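Histone-lysine N-methyltransferase family member SUVH9 (Arabidopsis thaliana, PDB 4NJ5) acts in gene silencing and, lacking methyltransferase activity, may bind methylated DNA and recruit RNA polymerase V to chromatin in RNA-directed DNA methylation. Local coordinates at residues I337-S342 / R353-G358; V471-H476 / P484-F489; G320-D325 / S349-V354. One frame throughout, in Å; residues are numbered along the deposited sequence.

Contact 1 (I337-S342 / R353-G358); sequences IHECGS and RVTQKG. With ZN (zinc ion), chain B; ZN (zinc ion), chain C.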
loop_
_atom_site.group_PDB
_atom_site.type_symbol
_atom_site.label_atom_id
_atom_site.label_comp_id
_atom_site.label_asym_id
_atom_site.label_seq_id
_atom_site.Cartn_x
_atom_site.Cartn_y
_atom_site.Cartn_z
ATOM N N ILE A 337 -1.027 12.645 17.625
ATOM C CA ILE A 337 0.179 13.087 16.942
ATOM C C ILE A 337 0.312 14.608 16.993
ATOM O O ILE A 337 -0.597 15.338 16.587
ATOM C CB ILE A 337 0.202 12.621 15.475
ATOM C CG1 ILE A 337 0.095 11.094 15.397
ATOM C CG2 ILE A 337 1.466 13.111 14.786
ATOM C CD1 ILE A 337 0.072 10.547 13.985
ATOM N N HIS A 338 1.445 15.078 17.508
ATOM C CA HIS A 338 1.757 16.503 17.504
ATOM C C HIS A 338 2.718 16.823 16.363
ATOM O O HIS A 338 3.922 16.567 16.462
ATOM C CB HIS A 338 2.380 16.933 18.836
ATOM C CG HIS A 338 1.493 16.722 20.023
ATOM N ND1 HIS A 338 0.646 17.697 20.501
ATOM C CD2 HIS A 338 1.332 15.650 20.835
ATOM C CE1 HIS A 338 -0.006 17.234 21.555
ATOM N NE2 HIS A 338 0.394 15.997 21.779
ATOM N N GLU A 339 2.185 17.367 15.275
ATOM C CA GLU A 339 3.023 17.813 14.169
ATOM C C GLU A 339 3.578 19.194 14.476
ATOM O O GLU A 339 3.045 19.908 15.321
ATOM C CB GLU A 339 2.238 17.832 12.852
ATOM C CG GLU A 339 2.031 16.453 12.246
ATOM C CD GLU A 339 1.368 16.491 10.879
ATOM O OE1 GLU A 339 1.248 17.590 10.292
ATOM O OE2 GLU A 339 0.971 15.411 10.394
ATOM N N CYS A 340 4.656 19.567 13.797
ATOM C CA CYS A 340 5.204 20.906 13.949
ATOM C C CYS A 340 4.250 21.935 13.364
ATOM O O CYS A 340 3.566 21.668 12.377
ATOM C CB CYS A 340 6.564 21.005 13.273
ATOM S SG CYS A 340 7.787 19.887 13.968
ATOM N N GLY A 341 4.202 23.110 13.982
ATOM C CA GLY A 341 3.354 24.189 13.510
ATOM C C GLY A 341 4.127 25.471 13.269
ATOM O O GLY A 341 5.353 25.450 13.130
ATOM N N SER A 342 3.409 26.592 13.229
ATOM C CA SER A 342 4.020 27.882 12.935
ATOM C C SER A 342 5.018 28.310 14.007
ATOM O O SER A 342 5.937 29.081 13.734
ATOM C CB SER A 342 2.946 28.959 12.739
ATOM O OG SER A 342 2.112 29.071 13.879
ATOM N N ARG A 353 5.818 17.135 9.509
ATOM C CA ARG A 353 4.788 17.980 8.907
ATOM C C ARG A 353 4.020 17.229 7.820
ATOM O O ARG A 353 3.776 17.768 6.748
ATOM C CB ARG A 353 5.408 19.254 8.320
ATOM C CG ARG A 353 6.020 20.209 9.342
ATOM C CD ARG A 353 6.508 21.490 8.669
ATOM N NE ARG A 353 7.164 22.413 9.595
ATOM C CZ ARG A 353 6.528 23.351 10.296
ATOM N NH1 ARG A 353 5.214 23.485 10.189
ATOM N NH2 ARG A 353 7.206 24.154 11.107
ATOM N N VAL A 354 3.630 15.991 8.104
ATOM C CA VAL A 354 3.001 15.138 7.097
ATOM C C VAL A 354 1.562 15.529 6.742
ATOM O O VAL A 354 1.287 15.916 5.606
ATOM C CB VAL A 354 3.060 13.647 7.507
ATOM C CG1 VAL A 354 2.277 12.783 6.522
ATOM C CG2 VAL A 354 4.503 13.188 7.583
ATOM N N THR A 355 0.651 15.434 7.707
ATOM C CA THR A 355 -0.777 15.587 7.418
ATOM C C THR A 355 -1.204 17.017 7.072
ATOM O O THR A 355 -2.231 17.216 6.421
ATOM C CB THR A 355 -1.663 15.045 8.565
ATOM O OG1 THR A 355 -1.506 15.864 9.729
ATOM C CG2 THR A 355 -1.287 13.608 8.898
ATOM N N GLN A 356 -0.419 18.004 7.498
ATOM C CA GLN A 356 -0.721 19.402 7.196
ATOM C C GLN A 356 -0.568 19.732 5.703
ATOM O O GLN A 356 -1.022 20.780 5.247
ATOM C CB GLN A 356 0.131 20.345 8.058
ATOM C CG GLN A 356 1.625 20.250 7.799
ATOM C CD GLN A 356 2.459 20.902 8.893
ATOM O OE1 GLN A 356 3.127 21.915 8.664
ATOM N NE2 GLN A 356 2.437 20.313 10.085
ATOM N N LYS A 357 0.061 18.832 4.948
ATOM C CA LYS A 357 0.178 18.971 3.493
ATOM C C LYS A 357 -1.159 18.771 2.783
ATOM O O LYS A 357 -1.352 19.246 1.667
ATOM C CB LYS A 357 1.176 17.954 2.927
ATOM C CG LYS A 357 2.553 18.502 2.608
ATOM C CD LYS A 357 3.386 18.657 3.860
ATOM C CE LYS A 357 4.837 18.948 3.530
ATOM N NZ LYS A 357 5.472 19.769 4.599
ATOM N N GLY A 358 -2.067 18.039 3.421
ATOM C CA GLY A 358 -3.365 17.751 2.830
ATOM C C GLY A 358 -3.300 16.678 1.756
ATOM O O GLY A 358 -2.230 16.150 1.465
HETATM ZN ZN ZN B . 8.407 21.128 15.883
HETATM ZN ZN ZN C . 9.833 19.865 12.711
#
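The carboxylate of E339 sits against the 3-10 segment 355-357 and is gripped by four hydrogen bonds from two consecutive residues. E339 OE2 accepts from T355 OG1 at 2.6 Å, and this hydroxyl comes from above the carboxylate plane. E339 OE2 also takes the backbone N of T355 at 2.7 Å, on its syn side. E339 OE1 uses its syn lone pair for the backbone N of Q356 and is met on the anti side by Q356 NE2 at 3.0 Å. With bonds on both oxygens, the carboxylate is fixed in rotation. The E339 chain runs extended beyond CG (chi2 -175°), which carries the acid out to the start of the 3-10 segment. The N-H groups there would probably favour its charged form.

Amide and guanidinium groups make a second set of bonds. Q356 NE2 also donates to C340 O at 2.9 Å, so one amide nitrogen joins a side chain and a main-chain carbonyl. Q356 OE1 lies in the guanidinium plane of R353 and accepts from R353 NH1 at 3.0 Å. R353 NH2 reaches G341 O at 3.0 Å, from above the carbonyl plane.

The whole lies in the pre-SET domain, whose cysteines hold a triangular cluster of three zinc ions. C340 is a bridging ligand of that cluster. Its SG binds two zinc ions at 2.4 Å each; C302, C314 and C344 complete one site, C308, C346 and C350 the other.

Packing adds to these bonds. C340 CB lies over the centre of one face of the R353 guanidinium, 3.8 Å from CZ. T355 also packs against V474 and M487 of the SET domain sheet.

Contact 2 (V471-H476 / P484-F489); sequences VQFVLH and PRVMLF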
loop_
_atom_site.group_PDB
_atom_site.type_symbol
_atom_site.label_atom_id
_atom_site.label_comp_id
_atom_site.label_asym_id
_atom_site.label_seq_id
_atom_site.Cartn_x
_atom_site.Cartn_y
_atom_site.Cartn_z
ATOM N N VAL A 471 -7.093 5.302 11.532
ATOM C CA VAL A 471 -7.308 6.676 11.953
ATOM C C VAL A 471 -6.241 7.101 12.962
ATOM O O VAL A 471 -5.854 6.318 13.833
ATOM C CB VAL A 471 -8.708 6.830 12.587
ATOM C CG1 VAL A 471 -8.898 8.225 13.165
ATOM C CG2 VAL A 471 -9.790 6.513 11.566
ATOM N N GLN A 472 -5.758 8.334 12.824
ATOM C CA GLN A 472 -4.886 8.947 13.821
ATOM C C GLN A 472 -5.364 10.361 14.129
ATOM O O GLN A 472 -5.729 11.113 13.223
ATOM C CB GLN A 472 -3.438 8.994 13.326
ATOM C CG GLN A 472 -2.772 7.632 13.160
ATOM C CD GLN A 472 -2.369 7.002 14.483
ATOM O OE1 GLN A 472 -1.227 7.143 14.931
ATOM N NE2 GLN A 472 -3.308 6.294 15.110
ATOM N N PHE A 473 -5.359 10.724 15.407
ATOM C CA PHE A 473 -5.692 12.087 15.802
ATOM C C PHE A 473 -4.445 12.975 15.780
ATOM O O PHE A 473 -3.450 12.685 16.447
ATOM C CB PHE A 473 -6.375 12.115 17.175
ATOM C CG PHE A 473 -7.720 11.434 17.196
ATOM C CD1 PHE A 473 -8.763 11.905 16.412
ATOM C CD2 PHE A 473 -7.942 10.327 18.002
ATOM C CE1 PHE A 473 -10.003 11.280 16.425
ATOM C CE2 PHE A 473 -9.181 9.699 18.022
ATOM C CZ PHE A 473 -10.211 10.177 17.232
ATOM N N VAL A 474 -4.527 14.052 15.015
ATOM C CA VAL A 474 -3.439 14.935 14.770
ATOM C C VAL A 474 -3.686 16.398 15.082
ATOM O O VAL A 474 -4.703 16.942 14.820
ATOM C CB VAL A 474 -2.927 14.791 13.348
ATOM C CG1 VAL A 474 -1.873 15.802 13.044
ATOM C CG2 VAL A 474 -2.420 13.408 13.117
ATOM N N LEU A 475 -2.675 17.021 15.642
ATOM C CA LEU A 475 -2.670 18.430 15.845
ATOM C C LEU A 475 -1.597 19.070 15.026
ATOM O O LEU A 475 -0.479 18.620 14.996
ATOM C CB LEU A 475 -2.456 18.737 17.296
ATOM C CG LEU A 475 -3.591 18.425 18.210
ATOM C CD1 LEU A 475 -3.097 18.497 19.620
ATOM C CD2 LEU A 475 -4.746 19.371 17.982
ATOM N N HIS A 476 -1.947 20.114 14.312
ATOM C CA HIS A 476 -0.948 20.934 13.692
ATOM C C HIS A 476 -1.220 22.389 13.740
ATOM O O HIS A 476 -0.399 23.159 14.172
ATOM C CB HIS A 476 -0.587 20.475 12.305
ATOM C CG HIS A 476 -1.707 20.516 11.356
ATOM N ND1 HIS A 476 -2.000 21.581 10.656
ATOM C CD2 HIS A 476 -2.606 19.574 11.014
ATOM C CE1 HIS A 476 -3.039 21.319 9.905
ATOM N NE2 HIS A 476 -3.383 20.088 10.108
ATOM N N PRO A 484 -8.592 17.530 18.168
ATOM C CA PRO A 484 -7.573 17.211 17.168
ATOM C C PRO A 484 -8.230 16.865 15.842
ATOM O O PRO A 484 -9.417 16.550 15.812
ATOM C CB PRO A 484 -6.900 15.969 17.749
ATOM C CG PRO A 484 -7.990 15.298 18.508
ATOM C CD PRO A 484 -8.819 16.409 19.101
ATOM N N ARG A 485 -7.471 16.922 14.757
ATOM C CA ARG A 485 -8.008 16.540 13.462
ATOM C C ARG A 485 -8.018 15.023 13.297
ATOM O O ARG A 485 -7.322 14.300 14.011
ATOM C CB ARG A 485 -7.230 17.214 12.331
ATOM C CG ARG A 485 -7.280 18.730 12.412
ATOM C CD ARG A 485 -6.777 19.396 11.151
ATOM N NE ARG A 485 -6.995 20.836 11.213
ATOM C CZ ARG A 485 -8.060 21.459 10.716
ATOM N NH1 ARG A 485 -8.173 22.777 10.829
ATOM N NH2 ARG A 485 -9.010 20.765 10.102
ATOM N N VAL A 486 -8.834 14.552 12.362
ATOM C CA VAL A 486 -8.937 13.134 12.073
ATOM C C VAL A 486 -8.199 12.864 10.770
ATOM O O VAL A 486 -8.630 13.308 9.704
ATOM C CB VAL A 486 -10.416 12.709 11.938
ATOM C CG1 VAL A 486 -10.536 11.199 11.819
ATOM C CG2 VAL A 486 -11.224 13.224 13.127
ATOM N N MET A 487 -7.075 12.159 10.857
ATOM C CA MET A 487 -6.247 11.904 9.683
ATOM C C MET A 487 -6.212 10.420 9.340
ATOM O O MET A 487 -6.057 9.574 10.219
ATOM C CB MET A 487 -4.830 12.433 9.903
ATOM C CG MET A 487 -4.764 13.924 10.200
ATOM S SD MET A 487 -5.352 14.919 8.821
ATOM C CE MET A 487 -4.878 16.567 9.349
ATOM N N LEU A 488 -6.354 10.109 8.058
ATOM C CA LEU A 488 -6.439 8.723 7.621
ATOM C C LEU A 488 -5.140 8.241 6.999
ATOM O O LEU A 488 -4.491 8.965 6.246
ATOM C CB LEU A 488 -7.591 8.545 6.634
ATOM C CG LEU A 488 -8.940 9.025 7.165
ATOM C CD1 LEU A 488 -10.005 8.889 6.099
ATOM C CD2 LEU A 488 -9.328 8.250 8.418
ATOM N N PHE A 489 -4.767 7.009 7.326
ATOM C CA PHE A 489 -3.539 6.425 6.810
ATOM C C PHE A 489 -3.817 5.056 6.213
ATOM O O PHE A 489 -4.631 4.298 6.736
ATOM C CB PHE A 489 -2.504 6.282 7.928
ATOM C CG PHE A 489 -2.021 7.590 8.490
ATOM C CD1 PHE A 489 -2.802 8.310 9.384
ATOM C CD2 PHE A 489 -0.775 8.087 8.144
ATOM C CE1 PHE A 489 -2.356 9.509 9.907
ATOM C CE2 PHE A 489 -0.321 9.291 8.668
ATOM C CZ PHE A 489 -1.113 10.001 9.551
#
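V471 meets V486 and L488 on one face of a beta hairpin, formed by strands 469-475 and 485-490 of the SET domain. The strands are antiparallel and strongly twisted, with 139° between the directions of their short segments. V471 uses both branches: CG1 touches V486 CG1, and CG2 lies 3.6 Å from L488 CD2.

Q472 forms a hydrogen-bonded pair with M487, with both N-to-O distances 2.9 Å. Its side chain bends at chi2 (-76°), and the amide turns back so that Q472 NE2 donates to V471 O at 2.8 Å. CB and CG are left to pack on CE1 and CD1 of F489, whose ring plane stands 81° from the amide.

F473 returns to the face of V471. Its CB rests on P484 CG, and V486 CG2 lies at the ring edge near CE1. Its CA also makes a C-H...O contact with R485 O, as suits a non-hydrogen-bonded pair with V486.

V474 pairs with R485 through two backbone bonds. Its CB packs at 3.7 Å on M487 CG, the two side chains crossing at about a right angle. L475 CD2 packs against P484 CA and CB. Along its other edge, away from 485-489, strand 471-475 exchanges backbone bonds with I337 and E339, which tie the pre-SET residues to the sheet.

H476 ends the run. The guanidinium of R485 forms salt bridges with E389 and D477, and the R485 side chain crosses that of H476 at about a right angle. M487 CE lies at the edge of the H476 ring, and R485 CD approaches H476 NE2 at 3.6 Å.

Contact 3 (G320-D325 / S349-V354); sequences GEIAYD and SCRNRV. With ZN (zinc ion), chain C.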
loop_
_atom_site.group_PDB
_atom_site.type_symbol
_atom_site.label_atom_id
_atom_site.label_comp_id
_atom_site.label_asym_id
_atom_site.label_seq_id
_atom_site.Cartn_x
_atom_site.Cartn_y
_atom_site.Cartn_z
ATOM N N GLY A 320 8.498 10.931 23.074
ATOM C CA GLY A 320 9.856 10.524 22.766
ATOM C C GLY A 320 10.048 9.956 21.371
ATOM O O GLY A 320 11.144 9.524 21.025
ATOM N N GLU A 321 8.998 9.960 20.556
ATOM C CA GLU A 321 9.123 9.416 19.208
ATOM C C GLU A 321 8.306 10.180 18.172
ATOM O O GLU A 321 7.080 10.192 18.224
ATOM C CB GLU A 321 8.746 7.932 19.179
ATOM C CG GLU A 321 9.109 7.241 17.872
ATOM C CD GLU A 321 8.535 5.842 17.762
ATOM O OE1 GLU A 321 7.419 5.614 18.272
ATOM O OE2 GLU A 321 9.201 4.972 17.165
ATOM N N ILE A 322 9.003 10.815 17.235
ATOM C CA ILE A 322 8.366 11.492 16.115
ATOM C C ILE A 322 7.541 10.482 15.326
ATOM O O ILE A 322 8.034 9.419 14.959
ATOM C CB ILE A 322 9.409 12.140 15.189
ATOM C CG1 ILE A 322 10.250 13.159 15.958
ATOM C CG2 ILE A 322 8.730 12.815 14.011
ATOM C CD1 ILE A 322 9.512 14.439 16.282
ATOM N N ALA A 323 6.281 10.821 15.073
ATOM C CA ALA A 323 5.331 9.888 14.466
ATOM C C ALA A 323 5.771 9.301 13.121
ATOM O O ALA A 323 5.418 8.170 12.800
ATOM C CB ALA A 323 3.966 10.541 14.332
ATOM N N TYR A 324 6.534 10.057 12.339
ATOM C CA TYR A 324 6.819 9.652 10.965
ATOM C C TYR A 324 8.300 9.457 10.686
ATOM O O TYR A 324 9.149 10.064 11.341
ATOM C CB TYR A 324 6.266 10.684 9.980
ATOM C CG TYR A 324 4.922 11.249 10.365
ATOM C CD1 TYR A 324 3.744 10.638 9.957
ATOM C CD2 TYR A 324 4.829 12.401 11.130
ATOM C CE1 TYR A 324 2.513 11.160 10.303
ATOM C CE2 TYR A 324 3.604 12.931 11.482
ATOM C CZ TYR A 324 2.449 12.308 11.065
ATOM O OH TYR A 324 1.225 12.836 11.419
ATOM N N ASP A 325 8.604 8.611 9.702
ATOM C CA ASP A 325 9.973 8.467 9.221
ATOM C C ASP A 325 10.299 9.603 8.250
ATOM O O ASP A 325 9.503 10.532 8.096
ATOM C CB ASP A 325 10.225 7.077 8.596
ATOM C CG ASP A 325 9.394 6.813 7.332
ATOM O OD1 ASP A 325 8.739 7.735 6.799
ATOM O OD2 ASP A 325 9.420 5.657 6.855
ATOM N N SER A 349 9.945 21.034 4.752
ATOM C CA SER A 349 10.448 19.704 4.421
ATOM C C SER A 349 10.635 18.805 5.645
ATOM O O SER A 349 10.969 17.630 5.505
ATOM C CB SER A 349 11.771 19.804 3.663
ATOM O OG SER A 349 12.818 20.191 4.535
ATOM N N CYS A 350 10.433 19.358 6.839
ATOM C CA CYS A 350 10.570 18.579 8.069
ATOM C C CYS A 350 9.666 17.344 8.081
ATOM O O CYS A 350 8.506 17.406 7.675
ATOM C CB CYS A 350 10.268 19.441 9.293
ATOM S SG CYS A 350 10.122 18.480 10.812
ATOM N N ARG A 351 10.204 16.226 8.561
ATOM C CA ARG A 351 9.463 14.965 8.583
ATOM C C ARG A 351 8.256 14.986 9.523
ATOM O O ARG A 351 7.414 14.092 9.477
ATOM C CB ARG A 351 10.384 13.801 8.957
ATOM C CG ARG A 351 10.806 13.781 10.421
ATOM C CD ARG A 351 11.634 12.544 10.733
ATOM N NE ARG A 351 12.297 12.637 12.030
ATOM C CZ ARG A 351 12.172 11.739 13.001
ATOM N NH1 ARG A 351 11.408 10.671 12.828
ATOM N NH2 ARG A 351 12.813 11.909 14.149
ATOM N N ASN A 352 8.169 15.998 10.378
ATOM C CA ASN A 352 7.053 16.078 11.311
ATOM C C ASN A 352 5.959 17.031 10.828
ATOM O O ASN A 352 5.258 17.654 11.629
ATOM C CB ASN A 352 7.536 16.463 12.713
ATOM C CG ASN A 352 6.553 16.060 13.795
ATOM O OD1 ASN A 352 5.813 15.085 13.644
ATOM N ND2 ASN A 352 6.525 16.820 14.886
ATOM N N ARG A 353 5.818 17.135 9.509
ATOM C CA ARG A 353 4.788 17.980 8.907
ATOM C C ARG A 353 4.020 17.229 7.820
ATOM O O ARG A 353 3.776 17.768 6.748
ATOM C CB ARG A 353 5.408 19.254 8.320
ATOM C CG ARG A 353 6.020 20.209 9.342
ATOM C CD ARG A 353 6.508 21.490 8.669
ATOM N NE ARG A 353 7.164 22.413 9.595
ATOM C CZ ARG A 353 6.528 23.351 10.296
ATOM N NH1 ARG A 353 5.214 23.485 10.189
ATOM N NH2 ARG A 353 7.206 24.154 11.107
ATOM N N VAL A 354 3.630 15.991 8.104
ATOM C CA VAL A 354 3.001 15.138 7.097
ATOM C C VAL A 354 1.562 15.529 6.742
ATOM O O VAL A 354 1.287 15.916 5.606
ATOM C CB VAL A 354 3.060 13.647 7.507
ATOM C CG1 VAL A 354 2.277 12.783 6.522
ATOM C CG2 VAL A 354 4.503 13.188 7.583
HETATM ZN ZN ZN C . 9.833 19.865 12.711
HETATM O O HOH W 1 11.017 8.928 14.900
HETATM O O HOH W 2 5.398 13.222 15.652
#
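R351 has CG wedged between its own backbone N and carbonyl carbon (chi1 72°), and the chain then runs extended to NE. This sets one face of the guanidinium against I322 and brings NH1 to Y324 O. In N352, CG points opposite to the backbone N (chi1 -158°), which turns the amide toward I322 and the rim of the Y324 ring.

The bond from R351 NH1 to Y324 O is 2.8 Å long and bent at the hydrogen (139°). The oxygen is tilted out of the guanidinium plane. I322 covers one face of the guanidinium, with CG1 3.4 Å from R351 NH2. NH1 also donates to a water in the guanidinium plane, which donates in turn to I322 O. The other polar positions of R351 are held by the loop of the zinc ligand C308: NE bonds to C308 O and NH2 to G309 O.

The Y324 ring is sandwiched. V354 CG2 lies over one face, 3.5 Å from the ring centroid, in a CH-pi contact. A323 CB lies over the opposite face. N352 OD1 is at the ring edge, 3.8 Å from Y324 CE2.

A second water joins the segments, donating to N352 OD1 at 2.8 Å and accepting from A323 N. N352 ND2 bonds to H338 O, so both ends of the amide are used.

The backbone N of N352 donates to C350 SG at 3.2 Å, while C350 SG binds zinc at 2.4 Å. Such N-H...S bonds are common at cysteine-bound zinc, and here the type I turn C350-R353 starts at a ligand of the triangular three-zinc cluster of the pre-SET domain.

Overall arrangement
Contacts 2 and 3 are buried, whereas contact 1 is only partly so. Contacts 1 and 3 share R353 and V354, and both reach the same zinc ion, contact 1 through C340 and contact 3 through C350. A weak hydrogen bond between Y324 OH and E339 OE2 joins them. Contact 1 relies on a carboxylate, an amide and a guanidinium; contact 3 mixes one arginine bond and waters with packing on a tyrosine. Contact 2 lies in the SET domain and combines backbone pairing with apolar side chains. It meets contact 1 where strand 337-338 joins strand 469-475, I337 N to F473 O being 2.7 Å. F489 packs on Y324 toward contact 3.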